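Local coordinates for ABC transporter, periplasmic substrate-binding protein (Thermotoga maritima, PDB 2HPG) that probably binds a solute in the periplasm and delivers it to a tripartite ATP-independent (TRAP) transporter for uptake, at residues E106-I111 with S134-Q139. Residues are numbered along the deposited sequence; the frame is centred on the assembly and turned at random.
Sequences EVLKKI and SFYWVQ
Leu108 leans into the strand between Phe135, Tyr136 and Val138, in a buried contact made chiefly by van der Waals packing, with no hydrogen bond from helix to strand. Its CB lies 4.0 Å from Tyr136 CD1 and equally close to Phe135 CE1, while Leu108 CD1 reaches Val138 CG2 at 3.9 Å. The Leu108 and Phe135 side chains run alongside each other, pointing opposite ways, and farther along the helix Ile111 CG2 crosses to Phe135 CZ. With chi1 at 60°, Phe135 CG sits between the backbone N and the carbonyl carbon, which turns the ring to the helix so that Phe135 CE1 lies 3.5 Å from Leu108 O. In this periplasmic solute-binding fold, segments 106-111 and 134-139, from helix 101-112 and the long strand 130-146, run nearly antiparallel (167°); the strand pairs with strand 218-234, whose Ile228 Leu108 also touches. The far end of the Tyr136 ring comes up against the helix at Lys109, the two side chains crossing at about a right angle, with Tyr136 OH 3.4 Å from Lys109 CA. Replacing Tyr136 by an alanine would probably open a gap beside Leu108 CB and leave the aliphatic part of Lys109 without its aromatic neighbour. Ser134 OG accepts a nearly straight bond from Tyr136 N (3.2 Å, 171°), forming an ST turn.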
loop_
_atom_site.group_PDB
_atom_site.type_symbol
_atom_site.label_atom_id
_atom_site.label_comp_id
_atom_site.label_asym_id
_atom_site.label_seq_id
_atom_site.Cartn_x
_atom_site.Cartn_y
_atom_site.Cartn_z
ATOM N N GLU A 106 -11.507 7.746 -6.878
ATOM C CA GLU A 106 -12.143 7.772 -8.198
ATOM C C GLU A 106 -11.191 7.302 -9.291
ATOM O O GLU A 106 -11.599 6.564 -10.176
ATOM C CB GLU A 106 -12.725 9.161 -8.528
ATOM C CG GLU A 106 -13.481 9.209 -9.879
ATOM C CD GLU A 106 -14.442 8.009 -10.090
ATOM O OE1 GLU A 106 -15.324 7.760 -9.227
ATOM O OE2 GLU A 106 -14.308 7.312 -11.124
ATOM N N VAL A 107 -9.930 7.712 -9.236
ATOM C CA VAL A 107 -8.907 7.202 -10.152
ATOM C C VAL A 107 -8.738 5.675 -10.061
ATOM O O VAL A 107 -8.570 5.005 -11.080
ATOM C CB VAL A 107 -7.529 7.898 -9.919
ATOM C CG1 VAL A 107 -6.363 6.994 -10.270
ATOM C CG2 VAL A 107 -7.451 9.158 -10.743
ATOM N N LEU A 108 -8.754 5.145 -8.840
ATOM C CA LEU A 108 -8.648 3.693 -8.615
ATOM C C LEU A 108 -9.824 2.970 -9.284
ATOM O O LEU A 108 -9.630 1.977 -9.967
ATOM C CB LEU A 108 -8.585 3.367 -7.111
ATOM C CG LEU A 108 -7.336 3.819 -6.348
ATOM C CD1 LEU A 108 -7.345 3.326 -4.899
ATOM C CD2 LEU A 108 -6.060 3.379 -7.043
ATOM N N LYS A 109 -11.033 3.490 -9.117
ATOM C CA LYS A 109 -12.205 2.926 -9.822
ATOM C C LYS A 109 -12.038 2.939 -11.338
ATOM O O LYS A 109 -12.368 1.967 -12.003
ATOM C CB LYS A 109 -13.482 3.653 -9.441
ATOM C CG LYS A 109 -13.797 3.532 -7.982
ATOM C CD LYS A 109 -15.055 4.264 -7.604
ATOM C CE LYS A 109 -15.329 4.092 -6.133
ATOM N NZ LYS A 109 -16.382 5.014 -5.658
ATOM N N LYS A 110 -11.509 4.029 -11.880
ATOM C CA LYS A 110 -11.250 4.116 -13.310
ATOM C C LYS A 110 -10.166 3.145 -13.722
ATOM O O LYS A 110 -10.213 2.594 -14.818
ATOM C CB LYS A 110 -10.870 5.549 -13.722
ATOM C CG LYS A 110 -12.047 6.509 -13.722
ATOM C CD LYS A 110 -12.944 6.315 -14.972
ATOM C CE LYS A 110 -14.145 7.287 -15.005
ATOM N NZ LYS A 110 -14.827 7.361 -13.656
ATOM N N ILE A 111 -9.161 2.938 -12.874
ATOM C CA ILE A 111 -8.128 1.962 -13.219
ATOM C C ILE A 111 -8.762 0.560 -13.260
ATOM O O ILE A 111 -8.451 -0.230 -14.145
ATOM C CB ILE A 111 -6.884 2.006 -12.261
ATOM C CG1 ILE A 111 -6.064 3.278 -12.515
ATOM C CG2 ILE A 111 -5.997 0.785 -12.470
ATOM C CD1 ILE A 111 -4.907 3.473 -11.563
ATOM N N SER A 134 -9.683 -6.865 -4.352
ATOM C CA SER A 134 -9.781 -5.418 -4.250
ATOM C C SER A 134 -8.418 -4.744 -4.188
ATOM O O SER A 134 -7.451 -5.330 -3.681
ATOM C CB SER A 134 -10.594 -5.031 -3.011
ATOM O OG SER A 134 -10.724 -3.621 -2.917
ATOM N N PHE A 135 -8.355 -3.518 -4.718
ATOM C CA PHE A 135 -7.237 -2.610 -4.437
ATOM C C PHE A 135 -7.688 -1.211 -3.995
ATOM O O PHE A 135 -6.951 -0.250 -4.163
ATOM C CB PHE A 135 -6.232 -2.551 -5.609
ATOM C CG PHE A 135 -6.816 -2.071 -6.924
ATOM C CD1 PHE A 135 -6.896 -0.699 -7.219
ATOM C CD2 PHE A 135 -7.237 -2.989 -7.890
ATOM C CE1 PHE A 135 -7.413 -0.257 -8.423
ATOM C CE2 PHE A 135 -7.774 -2.554 -9.118
ATOM C CZ PHE A 135 -7.861 -1.183 -9.383
ATOM N N TYR A 136 -8.880 -1.105 -3.401
ATOM C CA TYR A 136 -9.372 0.140 -2.825
ATOM C C TYR A 136 -9.003 0.270 -1.355
ATOM O O TYR A 136 -9.799 0.765 -0.535
ATOM C CB TYR A 136 -10.892 0.204 -2.929
ATOM C CG TYR A 136 -11.459 0.174 -4.338
ATOM C CD1 TYR A 136 -10.679 0.407 -5.456
ATOM C CD2 TYR A 136 -12.821 -0.041 -4.535
ATOM C CE1 TYR A 136 -11.231 0.374 -6.723
ATOM C CE2 TYR A 136 -13.368 -0.065 -5.797
ATOM C CZ TYR A 136 -12.584 0.135 -6.877
ATOM O OH TYR A 136 -13.176 0.093 -8.127
ATOM N N TRP A 137 -7.788 -0.160 -1.025
ATOM C CA TRP A 137 -7.309 -0.190 0.352
ATOM C C TRP A 137 -6.070 0.661 0.357
ATOM O O TRP A 137 -5.063 0.296 -0.232
ATOM C CB TRP A 137 -7.014 -1.631 0.789
ATOM C CG TRP A 137 -8.279 -2.386 1.046
ATOM C CD1 TRP A 137 -9.159 -2.856 0.116
ATOM C CD2 TRP A 137 -8.826 -2.728 2.325
ATOM N NE1 TRP A 137 -10.229 -3.450 0.739
ATOM C CE2 TRP A 137 -10.040 -3.393 2.097
ATOM C CE3 TRP A 137 -8.406 -2.526 3.642
ATOM C CZ2 TRP A 137 -10.841 -3.874 3.148
ATOM C CZ3 TRP A 137 -9.199 -3.002 4.678
ATOM C CH2 TRP A 137 -10.397 -3.669 4.423
ATOM N N VAL A 138 -6.169 1.825 0.986
ATOM C CA VAL A 138 -5.126 2.834 0.898
ATOM C C VAL A 138 -4.649 3.207 2.305
ATOM O O VAL A 138 -5.452 3.480 3.193
ATOM C CB VAL A 138 -5.664 4.048 0.079
ATOM C CG1 VAL A 138 -4.870 5.287 0.306
ATOM C CG2 VAL A 138 -5.682 3.675 -1.424
ATOM N N GLN A 139 -3.330 3.166 2.514
ATOM C CA GLN A 139 -2.769 3.508 3.818
ATOM C C GLN A 139 -2.428 4.985 3.928
ATOM O O GLN A 139 -2.162 5.483 5.021
ATOM C CB GLN A 139 -1.540 2.661 4.097
ATOM C CG GLN A 139 -1.867 1.283 4.618
ATOM C CD GLN A 139 -0.639 0.510 4.945
ATOM O OE1 GLN A 139 0.168 0.954 5.754
ATOM N NE2 GLN A 139 -0.464 -0.642 4.303
#